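Local coordinates for protein SusD homolog (Bacteroides thetaiotaomicron VPI-5482, PDB 3IHV) that probably binds sugars or glycans at the bacterial outer membrane for their uptake, at residues Leu84-Ile88 and Phe127-Leu131; Ala207-Tyr212 and Ile474-Ile478; Gln53-Asn59 and Pro500-Val504; Asn46-Ser52 and Ser464-Arg470. One frame throughout, in Å; residues are numbered along the deposited sequence.

Overall arrangement
Contacts 3 and 4 share one arm of the chain, residues 46-59, which meets two parts of the C-terminal half; their centres lie about 14 Å apart, and the hydroxyl of Y502 in contact 3 reaches the backbone O of T49 in contact 4, a probable hydrogen bond. Contact 4 in turn shares helix 469-475 with contact 2, about 15 Å away between centres, where W476 packs on R469. Contact 2 passes the chain of packing to contact 1 through T208, whose OG1 touches F129. Contact 1, a helix pair of the N-terminal part, lies about 30 Å from contact 3 between centres. A bound sodium ion sits about 13 Å from the Y502 side chain.

Contact 1: Leu84-Ile88 and Phe127-Leu131; sequences LYTGI and FYFEL. With EDO (1,2-ethanediol), chain K.
L131 and I88 press methyl against methyl, CD1 of each meeting tip to tip at 3.4 Å, tighter than usual van der Waals contact. Beside them, L84 and L131 lie alongside, pointing opposite ways, L84 CD1 3.6 Å from L131 CD2, while the other branch of L84 turns to the backbone of F127 and to the CB of E130. I88 also runs alongside F127 in the opposite sense, its CG1 against the F127 CB.

Two CH-pi contacts flank this apolar seam. The I88 CD1 methyl stands over the centre of the Y128 ring, 3.5 Å from its centroid and only 9° off the normal; with chi1 at -69°, CG1 lies beside the backbone N, and from there the extended chi2 carries CD1 onto the ring. On the other side, L131 CD1 covers one face of Y85, displaced toward the rim.

The segments belong to helices 75-101 and 107-135, a helical hairpin in keeping with the TPR-like part of the SusD fold; the axes of the two short segments come within 9.6 Å and cross at -153°, nearly antiparallel. At G87, which has no side chain, the F127 ring comes close to the helix backbone, CE2 3.4 Å from the G87 carbonyl carbon.

Polar ends are satisfied beyond the pair. The Y85 hydroxyl bonds to V139 O and that of Y128 to M141 N, while E130 leads away to Y37, R133 and R134. T86 OG1 hydrogen-bonds O2 of a 1,2-ethanediol, 3.1 Å away, probably from the crystallisation liquor.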
loop_
_atom_site.group_PDB
_atom_site.type_symbol
_atom_site.label_atom_id
_atom_site.label_comp_id
_atom_site.label_asym_id
_atom_site.label_seq_id
_atom_site.Cartn_x
_atom_site.Cartn_y
_atom_site.Cartn_z
ATOM N N LEU A 84 2.264 14.874 -0.985
ATOM C CA LEU A 84 0.833 14.727 -0.692
ATOM C C LEU A 84 0.150 16.057 -0.852
ATOM O O LEU A 84 -0.928 16.156 -1.466
ATOM C CB LEU A 84 0.630 14.145 0.728
ATOM C CG LEU A 84 0.979 12.642 0.817
ATOM C CD1 LEU A 84 1.244 12.111 2.292
ATOM C CD2 LEU A 84 -0.152 11.785 0.113
ATOM N N TYR A 85 0.740 17.105 -0.276
ATOM C CA TYR A 85 0.146 18.444 -0.407
ATOM C C TYR A 85 0.126 18.947 -1.849
ATOM O O TYR A 85 -0.766 19.690 -2.243
ATOM C CB TYR A 85 0.774 19.438 0.592
ATOM C CG TYR A 85 0.136 19.289 1.973
ATOM C CD1 TYR A 85 -1.185 19.706 2.186
ATOM C CD2 TYR A 85 0.801 18.697 3.029
ATOM C CE1 TYR A 85 -1.820 19.530 3.402
ATOM C CE2 TYR A 85 0.174 18.520 4.267
ATOM C CZ TYR A 85 -1.117 18.959 4.450
ATOM O OH TYR A 85 -1.750 18.814 5.661
ATOM N N THR A 86 1.088 18.512 -2.660
ATOM C CA THR A 86 1.078 18.851 -4.080
ATOM C C THR A 86 -0.115 18.154 -4.751
ATOM O O THR A 86 -0.819 18.747 -5.572
ATOM C CB THR A 86 2.406 18.458 -4.739
ATOM O OG1 THR A 86 3.456 19.319 -4.253
ATOM C CG2 THR A 86 2.339 18.585 -6.249
ATOM N N GLY A 87 -0.303 16.880 -4.431
ATOM C CA GLY A 87 -1.446 16.131 -4.943
ATOM C C GLY A 87 -2.733 16.842 -4.609
ATOM O O GLY A 87 -3.605 17.008 -5.472
ATOM N N ILE A 88 -2.851 17.260 -3.349
ATOM C CA ILE A 88 -4.026 17.995 -2.844
ATOM C C ILE A 88 -4.209 19.304 -3.592
ATOM O O ILE A 88 -5.344 19.624 -3.974
ATOM C CB ILE A 88 -3.927 18.164 -1.317
ATOM C CG1 ILE A 88 -4.107 16.796 -0.657
ATOM C CG2 ILE A 88 -4.971 19.169 -0.753
ATOM C CD1 ILE A 88 -3.631 16.655 0.808
ATOM N N PHE A 127 -5.163 11.100 -0.688
ATOM C CA PHE A 127 -3.998 11.881 -0.233
ATOM C C PHE A 127 -4.168 12.295 1.232
ATOM O O PHE A 127 -3.249 12.122 2.049
ATOM C CB PHE A 127 -3.769 13.130 -1.075
ATOM C CG PHE A 127 -3.556 12.864 -2.543
ATOM C CD1 PHE A 127 -2.970 11.691 -3.008
ATOM C CD2 PHE A 127 -3.964 13.796 -3.468
ATOM C CE1 PHE A 127 -2.773 11.486 -4.375
ATOM C CE2 PHE A 127 -3.773 13.581 -4.798
ATOM C CZ PHE A 127 -3.194 12.442 -5.252
ATOM N N TYR A 128 -5.346 12.784 1.588
ATOM C CA TYR A 128 -5.615 13.129 2.994
ATOM C C TYR A 128 -5.599 11.928 3.903
ATOM O O TYR A 128 -5.226 12.055 5.075
ATOM C CB TYR A 128 -6.896 13.918 3.207
ATOM C CG TYR A 128 -6.732 15.391 2.958
ATOM C CD1 TYR A 128 -6.052 16.188 3.843
ATOM C CD2 TYR A 128 -7.257 15.978 1.818
ATOM C CE1 TYR A 128 -5.886 17.538 3.616
ATOM C CE2 TYR A 128 -7.100 17.324 1.588
ATOM C CZ TYR A 128 -6.431 18.089 2.484
ATOM O OH TYR A 128 -6.289 19.427 2.223
ATOM N N PHE A 129 -6.009 10.757 3.396
ATOM C CA PHE A 129 -5.972 9.554 4.212
ATOM C C PHE A 129 -4.538 9.233 4.577
ATOM O O PHE A 129 -4.256 8.912 5.721
ATOM C CB PHE A 129 -6.615 8.374 3.457
ATOM C CG PHE A 129 -6.645 7.070 4.245
ATOM C CD1 PHE A 129 -7.027 7.048 5.574
ATOM C CD2 PHE A 129 -6.373 5.881 3.642
ATOM C CE1 PHE A 129 -7.075 5.886 6.297
ATOM C CE2 PHE A 129 -6.438 4.685 4.381
ATOM C CZ PHE A 129 -6.816 4.709 5.699
ATOM N N GLU A 130 -3.643 9.240 3.582
ATOM C CA GLU A 130 -2.228 9.008 3.852
ATOM C C GLU A 130 -1.697 10.021 4.858
ATOM O O GLU A 130 -0.974 9.646 5.788
ATOM C CB GLU A 130 -1.351 9.032 2.590
ATOM C CG GLU A 130 -1.607 7.894 1.619
ATOM C CD GLU A 130 -0.977 6.550 2.026
ATOM O OE1 GLU A 130 -0.791 6.302 3.235
ATOM O OE2 GLU A 130 -0.688 5.720 1.123
ATOM N N LEU A 131 -2.033 11.288 4.668
ATOM C CA LEU A 131 -1.555 12.330 5.588
ATOM C C LEU A 131 -2.048 12.073 6.994
ATOM O O LEU A 131 -1.271 12.070 7.957
ATOM C CB LEU A 131 -2.002 13.742 5.174
ATOM C CG LEU A 131 -1.247 14.438 4.051
ATOM C CD1 LEU A 131 -1.971 15.721 3.603
ATOM C CD2 LEU A 131 0.208 14.737 4.529
HETATM C C1 EDO K . 1.901 23.602 -2.988
HETATM O O1 EDO K . 1.685 22.378 -2.286
HETATM C C2 EDO K . 1.860 23.337 -4.478
HETATM O O2 EDO K . 2.757 22.277 -4.831
#

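Contact 2: Ala207-Tyr212 and Ile474-Ile478; sequences ATWAGY and IRWGI
Y212 and R475 are joined backbone to backbone: Y212 N donates to R475 O at 2.8 Å. Two CA-H...O contacts lie beside it, from G211 CA to the same R475 O and from R475 CA back to Y212 O, the second the straighter.

Water adds a second polar link. One molecule donates to A207 O and accepts from R475 NH1, at 2.8 Å in each case, lying at the edge of the guanidinium in its plane. The other nitrogens of R475 turn to D472 and E406, so the buried charge is probably balanced by these two carboxylates.

The contact joins the C-terminal end of helix 195-210 to that of helix 469-475, whose last turn finishes in a Schellman motif at G477, with positive phi.

Packing does the rest. The Y212 ring sets its edge toward R475 O, and its CD1 approaches G477 CA at 3.5 Å. With chi1 at 70°, R475 starts between its own N and carbonyl carbon, then runs extended across T208 at about a right angle, R475 CD 3.7 Å from T208 OG1. W476 NE1 lies over one guanidinium face and bonds to E406.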
loop_
_atom_site.group_PDB
_atom_site.type_symbol
_atom_site.label_atom_id
_atom_site.label_comp_id
_atom_site.label_asym_id
_atom_site.label_seq_id
_atom_site.Cartn_x
_atom_site.Cartn_y
_atom_site.Cartn_z
ATOM N N ALA A 207 -12.582 1.862 8.778
ATOM C CA ALA A 207 -11.952 0.892 9.697
ATOM C C ALA A 207 -10.801 1.552 10.487
ATOM O O ALA A 207 -10.641 1.309 11.680
ATOM C CB ALA A 207 -11.428 -0.340 8.901
ATOM N N THR A 208 -10.022 2.391 9.819
ATOM C CA THR A 208 -8.849 3.037 10.447
ATOM C C THR A 208 -9.344 4.086 11.467
ATOM O O THR A 208 -8.836 4.173 12.589
ATOM C CB THR A 208 -7.893 3.631 9.401
ATOM O OG1 THR A 208 -7.545 2.630 8.404
ATOM C CG2 THR A 208 -6.625 4.220 10.083
ATOM N N TRP A 209 -10.365 4.857 11.077
ATOM C CA TRP A 209 -11.004 5.852 11.926
ATOM C C TRP A 209 -11.521 5.228 13.213
ATOM O O TRP A 209 -11.454 5.855 14.293
ATOM C CB TRP A 209 -12.136 6.486 11.129
ATOM C CG TRP A 209 -12.745 7.729 11.611
ATOM C CD1 TRP A 209 -12.676 8.318 12.856
ATOM C CD2 TRP A 209 -13.658 8.508 10.855
ATOM N NE1 TRP A 209 -13.431 9.474 12.874
ATOM C CE2 TRP A 209 -14.058 9.595 11.661
ATOM C CE3 TRP A 209 -14.161 8.402 9.556
ATOM C CZ2 TRP A 209 -14.948 10.574 11.201
ATOM C CZ3 TRP A 209 -15.042 9.390 9.102
ATOM C CH2 TRP A 209 -15.414 10.448 9.922
ATOM N N ALA A 210 -12.008 3.979 13.118
ATOM C CA ALA A 210 -12.470 3.218 14.269
ATOM C C ALA A 210 -11.337 2.729 15.171
ATOM O O ALA A 210 -11.564 2.448 16.344
ATOM C CB ALA A 210 -13.293 2.004 13.805
ATOM N N GLY A 211 -10.145 2.595 14.609
ATOM C CA GLY A 211 -8.980 2.145 15.348
ATOM C C GLY A 211 -8.172 3.287 15.908
ATOM O O GLY A 211 -8.610 4.446 15.971
ATOM N N TYR A 212 -6.973 2.950 16.322
ATOM C CA TYR A 212 -6.076 3.933 16.894
ATOM C C TYR A 212 -5.528 4.815 15.807
ATOM O O TYR A 212 -5.267 4.331 14.713
ATOM C CB TYR A 212 -4.936 3.216 17.604
ATOM C CG TYR A 212 -5.390 2.580 18.875
ATOM C CD1 TYR A 212 -5.877 1.277 18.895
ATOM C CD2 TYR A 212 -5.393 3.304 20.058
ATOM C CE1 TYR A 212 -6.294 0.692 20.066
ATOM C CE2 TYR A 212 -5.836 2.730 21.242
ATOM C CZ TYR A 212 -6.277 1.432 21.232
ATOM O OH TYR A 212 -6.687 0.872 22.416
ATOM N N ILE A 474 -0.556 -0.407 13.652
ATOM C CA ILE A 474 -0.799 0.891 14.252
ATOM C C ILE A 474 -2.290 1.104 14.547
ATOM O O ILE A 474 -2.646 1.429 15.671
ATOM C CB ILE A 474 -0.198 2.053 13.390
ATOM C CG1 ILE A 474 1.326 1.992 13.465
ATOM C CG2 ILE A 474 -0.689 3.410 13.919
ATOM C CD1 ILE A 474 2.078 2.881 12.518
ATOM N N ARG A 475 -3.178 0.883 13.576
ATOM C CA ARG A 475 -4.594 1.113 13.852
ATOM C C ARG A 475 -5.148 0.113 14.889
ATOM O O ARG A 475 -6.118 0.406 15.609
ATOM C CB ARG A 475 -5.402 1.122 12.555
ATOM C CG ARG A 475 -5.531 -0.241 11.881
ATOM C CD ARG A 475 -6.266 -0.120 10.546
ATOM N NE ARG A 475 -6.337 -1.412 9.863
ATOM C CZ ARG A 475 -7.284 -2.318 10.057
ATOM N NH1 ARG A 475 -8.278 -2.073 10.866
ATOM N NH2 ARG A 475 -7.250 -3.455 9.396
ATOM N N TRP A 476 -4.499 -1.057 14.988
ATOM C CA TRP A 476 -4.850 -2.024 16.011
ATOM C C TRP A 476 -4.285 -1.685 17.383
ATOM O O TRP A 476 -4.659 -2.325 18.344
ATOM C CB TRP A 476 -4.413 -3.442 15.624
ATOM C CG TRP A 476 -5.090 -3.993 14.374
ATOM C CD1 TRP A 476 -6.343 -3.698 13.944
ATOM C CD2 TRP A 476 -4.529 -4.888 13.403
ATOM N NE1 TRP A 476 -6.611 -4.356 12.784
ATOM C CE2 TRP A 476 -5.520 -5.127 12.447
ATOM C CE3 TRP A 476 -3.319 -5.573 13.303
ATOM C CZ2 TRP A 476 -5.314 -5.940 11.350
ATOM C CZ3 TRP A 476 -3.111 -6.404 12.199
ATOM C CH2 TRP A 476 -4.103 -6.580 11.243
ATOM N N GLY A 477 -3.364 -0.717 17.455
ATOM C CA GLY A 477 -2.762 -0.269 18.689
ATOM C C GLY A 477 -1.712 -1.232 19.215
ATOM O O GLY A 477 -1.383 -1.211 20.379
ATOM N N ILE A 478 -1.138 -2.053 18.334
ATOM C CA ILE A 478 -0.158 -3.060 18.766
ATOM C C ILE A 478 1.217 -2.969 18.085
ATOM O O ILE A 478 1.956 -3.940 18.090
ATOM C CB ILE A 478 -0.762 -4.497 18.597
ATOM C CG1 ILE A 478 -1.090 -4.860 17.133
ATOM C CG2 ILE A 478 -1.978 -4.647 19.493
ATOM C CD1 ILE A 478 -1.533 -6.326 16.930
HETATM O O HOH W 1 -8.690 -0.187 12.954
#

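Contact 3: Gln53-Asn59 and Pro500-Val504; sequences QVEGSGN and PNYSV
The end of strand 52-54 with its following loop meets the loop at 500-504 without a direct backbone hydrogen bond, the closest CA pairs being S57 with N501 (4.9 Å) and G58 with S503; G56, at phi 99°, carries the chain round toward N501. The contact thus joins the strand that pairs antiparallel with 302-304 to the loop between helices 479-493 and 504-507.

Q53 is the side chain that spans the gap. Its CG sits between the backbone N and the carbonyl carbon (chi1 62°), and the extended remainder delivers the amide to the far loop. Q53 NE2 donates to N501 O at 3.0 Å; the acceptor lies in the plane of the amide, whereas the donor stands well above the carbonyl plane of N501. OE1 comes alongside Y502 at its CA and CD1, the amide and ring planes 60° apart. The Y502 hydroxyl continues to T49 O, and its ring packs on helix 479-493.

N501 lays its side-chain amide by the turn, OD1 3.4 Å from S57 CB, while its backbone N is held by Q364. S503, with OG anti to the backbone N, reaches G58: OG is 3.5 Å from the G58 carbonyl carbon.

One water donates to Q53 OE1 at 2.8 Å and accepts from V504 N; another takes the N-H of S503 and sits within 2.9 Å of both Q53 OE1 and G56 O. A third accepts from Y502 N and makes a weak bond to S57 O.

Waters therefore carry much of the polar contact, beside the single direct bond and the packing of N501 and S503, and Q53 engages through both ends of its amide.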
loop_
_atom_site.group_PDB
_atom_site.type_symbol
_atom_site.label_atom_id
_atom_site.label_comp_id
_atom_site.label_asym_id
_atom_site.label_seq_id
_atom_site.Cartn_x
_atom_site.Cartn_y
_atom_site.Cartn_z
ATOM N N GLN A 53 11.389 -6.378 7.119
ATOM C CA GLN A 53 12.332 -5.395 7.621
ATOM C C GLN A 53 13.324 -5.076 6.535
ATOM O O GLN A 53 13.479 -5.821 5.536
ATOM C CB GLN A 53 13.079 -5.942 8.862
ATOM C CG GLN A 53 13.934 -7.205 8.611
ATOM C CD GLN A 53 14.771 -7.616 9.807
ATOM O OE1 GLN A 53 15.137 -6.781 10.625
ATOM N NE2 GLN A 53 15.129 -8.907 9.884
ATOM N N VAL A 54 14.052 -3.993 6.743
ATOM C CA VAL A 54 15.095 -3.641 5.801
ATOM C C VAL A 54 16.305 -4.599 5.967
ATOM O O VAL A 54 16.536 -5.134 7.036
ATOM C CB VAL A 54 15.523 -2.187 5.971
ATOM C CG1 VAL A 54 16.359 -1.983 7.281
ATOM C CG2 VAL A 54 16.308 -1.742 4.753
ATOM N N GLU A 55 17.056 -4.800 4.887
ATOM C CA GLU A 55 18.256 -5.613 4.880
ATOM C C GLU A 55 19.303 -5.098 5.880
ATOM O O GLU A 55 19.376 -3.901 6.153
ATOM C CB GLU A 55 18.884 -5.565 3.468
ATOM C CG GLU A 55 20.134 -6.403 3.255
ATOM C CD GLU A 55 21.430 -5.804 3.769
ATOM O OE1 GLU A 55 21.555 -4.557 3.943
ATOM O OE2 GLU A 55 22.345 -6.635 3.992
ATOM N N GLY A 56 20.114 -6.025 6.367
ATOM C CA GLY A 56 21.282 -5.684 7.207
ATOM C C GLY A 56 21.055 -5.842 8.696
ATOM O O GLY A 56 19.953 -6.147 9.144
ATOM N N SER A 57 22.112 -5.632 9.476
ATOM C CA SER A 57 21.985 -5.802 10.925
ATOM C C SER A 57 21.807 -4.513 11.693
ATOM O O SER A 57 21.438 -4.572 12.896
ATOM C CB SER A 57 23.231 -6.511 11.477
ATOM O OG SER A 57 24.389 -5.763 11.184
ATOM N N GLY A 58 22.092 -3.381 11.039
ATOM C CA GLY A 58 22.084 -2.076 11.658
ATOM C C GLY A 58 21.160 -1.039 11.008
ATOM O O GLY A 58 20.221 -1.398 10.297
ATOM N N ASN A 59 21.447 0.229 11.252
ATOM C CA ASN A 59 20.564 1.335 10.813
ATOM C C ASN A 59 21.203 2.338 9.878
ATOM O O ASN A 59 20.687 3.440 9.695
ATOM C CB ASN A 59 20.015 2.092 12.033
ATOM C CG ASN A 59 21.059 2.992 12.718
ATOM O OD1 ASN A 59 22.282 2.752 12.634
ATOM N ND2 ASN A 59 20.579 4.037 13.396
ATOM N N PRO A 500 19.936 -12.633 16.068
ATOM C CA PRO A 500 19.412 -12.482 14.721
ATOM C C PRO A 500 19.241 -10.996 14.383
ATOM O O PRO A 500 19.118 -10.173 15.284
ATOM C CB PRO A 500 18.035 -13.143 14.831
ATOM C CG PRO A 500 17.649 -12.900 16.236
ATOM C CD PRO A 500 18.896 -13.004 17.035
ATOM N N ASN A 501 19.240 -10.662 13.102
ATOM C CA ASN A 501 18.998 -9.280 12.670
ATOM C C ASN A 501 17.583 -8.803 12.947
ATOM O O ASN A 501 16.623 -9.379 12.429
ATOM C CB ASN A 501 19.162 -9.126 11.161
ATOM C CG ASN A 501 20.542 -9.448 10.657
ATOM O OD1 ASN A 501 21.532 -9.449 11.401
ATOM N ND2 ASN A 501 20.612 -9.748 9.344
ATOM N N TYR A 502 17.428 -7.716 13.712
ATOM C CA TYR A 502 16.094 -7.105 13.897
ATOM C C TYR A 502 16.321 -5.723 14.488
ATOM O O TYR A 502 15.848 -5.391 15.585
ATOM C CB TYR A 502 15.147 -7.971 14.779
ATOM C CG TYR A 502 13.705 -7.604 14.593
ATOM C CD1 TYR A 502 13.102 -7.688 13.346
ATOM C CD2 TYR A 502 12.935 -7.188 15.657
ATOM C CE1 TYR A 502 11.780 -7.339 13.182
ATOM C CE2 TYR A 502 11.648 -6.828 15.505
ATOM C CZ TYR A 502 11.051 -6.900 14.293
ATOM O OH TYR A 502 9.716 -6.504 14.151
ATOM N N SER A 503 17.025 -4.905 13.709
ATOM C CA SER A 503 17.467 -3.592 14.183
ATOM C C SER A 503 16.328 -2.668 14.569
ATOM O O SER A 503 16.439 -1.882 15.503
ATOM C CB SER A 503 18.367 -2.956 13.118
ATOM O OG SER A 503 18.829 -1.696 13.571
ATOM N N VAL A 504 15.195 -2.791 13.893
ATOM C CA VAL A 504 14.015 -1.984 14.209
ATOM C C VAL A 504 13.661 -2.055 15.698
ATOM O O VAL A 504 13.257 -1.046 16.265
ATOM C CB VAL A 504 12.799 -2.323 13.288
ATOM C CG1 VAL A 504 12.322 -3.792 13.482
ATOM C CG2 VAL A 504 11.648 -1.344 13.512
HETATM O O HOH W 2 15.137 -3.999 11.132
HETATM O O HOH W 3 17.829 -5.990 11.131
HETATM O O HOH W 4 19.610 -6.411 15.019
#

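Contact 4: Asn46-Ser52 and Ser464-Arg470; sequences NLGTDIS and SFEGHRR
D50 and R469 lie nearly coplanar, carboxylate and guanidinium planes 11° apart, the acid meeting the edge of the arginine side-on. R469 NE donates to D50 OD1 and R469 NH2 to D50 OD2, each at 2.9 Å and each on a syn lone pair, so two bonds fix the rotation of both groups. The bend at chi2 (62°) turns R469 toward D50, and its NH1 goes on to R456 O. L47 O lies at the edge of the R470 guanidinium, in plane; R470 NH1 donates to it at 2.9 Å, nearly along the C=O axis, while NH2 bonds to N68. I51 O approaches the edge of the F465 ring, whose one face bears S464 CB.

These bonds tie the loop between helix 40-44 and strand 52-54 to the start of helix 469-475. The loop is shaped by an ST turn, T49 OG1 accepting from I51 N at 3.1 Å.

I51 points its CD1 at the S464 CA and F465 N, 3.7 Å from each, and T49 CG2 packs on R470 CB. The N46 amide lies against G467, N46 ND2 3.6 Å from G467 CA, and turns its polar ends to L41 and R134. A water bridges N46 O to R470 N.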
loop_
_atom_site.group_PDB
_atom_site.type_symbol
_atom_site.label_atom_id
_atom_site.label_comp_id
_atom_site.label_asym_id
_atom_site.label_seq_id
_atom_site.Cartn_x
_atom_site.Cartn_y
_atom_site.Cartn_z
ATOM N N ASN A 46 6.951 1.369 5.069
ATOM C CA ASN A 46 6.098 0.273 5.510
ATOM C C ASN A 46 6.874 -0.899 6.078
ATOM O O ASN A 46 6.321 -1.977 6.231
ATOM C CB ASN A 46 5.286 -0.184 4.302
ATOM C CG ASN A 46 4.383 0.923 3.781
ATOM O OD1 ASN A 46 3.827 1.658 4.565
ATOM N ND2 ASN A 46 4.226 1.029 2.452
ATOM N N LEU A 47 8.145 -0.685 6.348
ATOM C CA LEU A 47 8.989 -1.740 6.874
ATOM C C LEU A 47 9.071 -1.741 8.380
ATOM O O LEU A 47 8.678 -0.779 9.069
ATOM C CB LEU A 47 10.375 -1.612 6.252
ATOM C CG LEU A 47 10.432 -1.913 4.767
ATOM C CD1 LEU A 47 11.744 -1.364 4.207
ATOM C CD2 LEU A 47 10.297 -3.420 4.487
ATOM N N GLY A 48 9.565 -2.845 8.924
ATOM C CA GLY A 48 9.800 -2.934 10.368
ATOM C C GLY A 48 8.620 -3.428 11.142
ATOM O O GLY A 48 8.108 -2.753 12.052
ATOM N N THR A 49 8.181 -4.628 10.784
ATOM C CA THR A 49 7.013 -5.253 11.406
ATOM C C THR A 49 7.315 -6.719 11.749
ATOM O O THR A 49 8.487 -7.125 11.857
ATOM C CB THR A 49 5.807 -5.223 10.416
ATOM O OG1 THR A 49 6.088 -6.049 9.285
ATOM C CG2 THR A 49 5.554 -3.780 9.925
ATOM N N ASP A 50 6.253 -7.512 11.970
ATOM C CA ASP A 50 6.401 -8.938 12.170
ATOM C C ASP A 50 6.658 -9.718 10.891
ATOM O O ASP A 50 7.017 -10.891 10.970
ATOM C CB ASP A 50 5.222 -9.532 12.926
ATOM C CG ASP A 50 3.856 -9.191 12.326
ATOM O OD1 ASP A 50 3.714 -8.190 11.558
ATOM O OD2 ASP A 50 2.891 -9.923 12.683
ATOM N N ILE A 51 6.474 -9.092 9.732
ATOM C CA ILE A 51 6.660 -9.791 8.470
ATOM C C ILE A 51 7.834 -9.329 7.633
ATOM O O ILE A 51 8.363 -10.130 6.883
ATOM C CB ILE A 51 5.333 -9.799 7.619
ATOM C CG1 ILE A 51 5.031 -8.480 6.943
ATOM C CG2 ILE A 51 4.161 -10.283 8.499
ATOM C CD1 ILE A 51 3.826 -8.488 5.958
ATOM N N SER A 52 8.262 -8.054 7.765
ATOM C CA SER A 52 9.350 -7.588 6.960
ATOM C C SER A 52 10.177 -6.522 7.642
ATOM O O SER A 52 9.720 -5.839 8.586
ATOM C CB SER A 52 8.857 -7.095 5.582
ATOM O OG SER A 52 8.208 -5.874 5.693
ATOM N N SER A 464 0.805 -9.707 2.393
ATOM C CA SER A 464 2.181 -9.521 2.803
ATOM C C SER A 464 2.954 -8.676 1.823
ATOM O O SER A 464 2.797 -8.857 0.634
ATOM C CB SER A 464 2.899 -10.876 2.982
ATOM O OG SER A 464 2.948 -11.644 1.790
ATOM N N PHE A 465 3.734 -7.705 2.358
ATOM C CA PHE A 465 4.660 -6.884 1.574
ATOM C C PHE A 465 3.978 -5.818 0.690
ATOM O O PHE A 465 4.675 -5.016 0.069
ATOM C CB PHE A 465 5.635 -7.747 0.764
ATOM C CG PHE A 465 6.110 -8.941 1.518
ATOM C CD1 PHE A 465 6.719 -8.789 2.767
ATOM C CD2 PHE A 465 5.914 -10.229 1.017
ATOM C CE1 PHE A 465 7.112 -9.906 3.489
ATOM C CE2 PHE A 465 6.303 -11.333 1.756
ATOM C CZ PHE A 465 6.885 -11.171 2.998
ATOM N N GLU A 466 2.642 -5.798 0.647
ATOM C CA GLU A 466 1.897 -4.838 -0.186
ATOM C C GLU A 466 1.636 -3.473 0.520
ATOM O O GLU A 466 0.859 -2.651 0.036
ATOM C CB GLU A 466 0.580 -5.448 -0.644
ATOM C CG GLU A 466 0.743 -6.640 -1.557
ATOM C CD GLU A 466 -0.569 -7.313 -1.887
ATOM O OE1 GLU A 466 -1.517 -6.646 -2.384
ATOM O OE2 GLU A 466 -0.657 -8.540 -1.655
ATOM N N GLY A 467 2.278 -3.264 1.668
ATOM C CA GLY A 467 2.310 -1.959 2.314
ATOM C C GLY A 467 1.304 -1.670 3.394
ATOM O O GLY A 467 1.154 -0.503 3.780
ATOM N N HIS A 468 0.642 -2.702 3.890
ATOM C CA HIS A 468 -0.422 -2.530 4.878
ATOM C C HIS A 468 -0.099 -2.935 6.287
ATOM O O HIS A 468 -0.775 -2.504 7.236
ATOM C CB HIS A 468 -1.655 -3.353 4.439
ATOM C CG HIS A 468 -2.030 -3.100 3.018
ATOM N ND1 HIS A 468 -2.398 -1.843 2.562
ATOM C CD2 HIS A 468 -1.938 -3.894 1.928
ATOM C CE1 HIS A 468 -2.569 -1.901 1.252
ATOM N NE2 HIS A 468 -2.301 -3.134 0.845
ATOM N N ARG A 469 0.914 -3.764 6.470
ATOM C CA ARG A 469 1.096 -4.342 7.789
ATOM C C ARG A 469 1.356 -3.338 8.908
ATOM O O ARG A 469 0.752 -3.401 9.986
ATOM C CB ARG A 469 2.179 -5.419 7.755
ATOM C CG ARG A 469 2.273 -6.201 9.063
ATOM C CD ARG A 469 0.990 -6.941 9.344
ATOM N NE ARG A 469 1.092 -7.933 10.408
ATOM C CZ ARG A 469 0.083 -8.736 10.722
ATOM N NH1 ARG A 469 -1.080 -8.632 10.087
ATOM N NH2 ARG A 469 0.213 -9.629 11.697
ATOM N N ARG A 470 2.298 -2.442 8.673
ATOM C CA ARG A 470 2.621 -1.453 9.704
ATOM C C ARG A 470 1.432 -0.576 10.049
ATOM O O ARG A 470 1.112 -0.361 11.243
ATOM C CB ARG A 470 3.808 -0.638 9.249
ATOM C CG ARG A 470 4.307 0.358 10.286
ATOM C CD ARG A 470 5.723 0.775 9.969
ATOM N NE ARG A 470 6.117 1.918 10.780
ATOM C CZ ARG A 470 7.356 2.297 11.050
ATOM N NH1 ARG A 470 8.391 1.652 10.555
ATOM N NH2 ARG A 470 7.553 3.380 11.794
HETATM O O HOH W 5 3.785 -2.554 6.234
#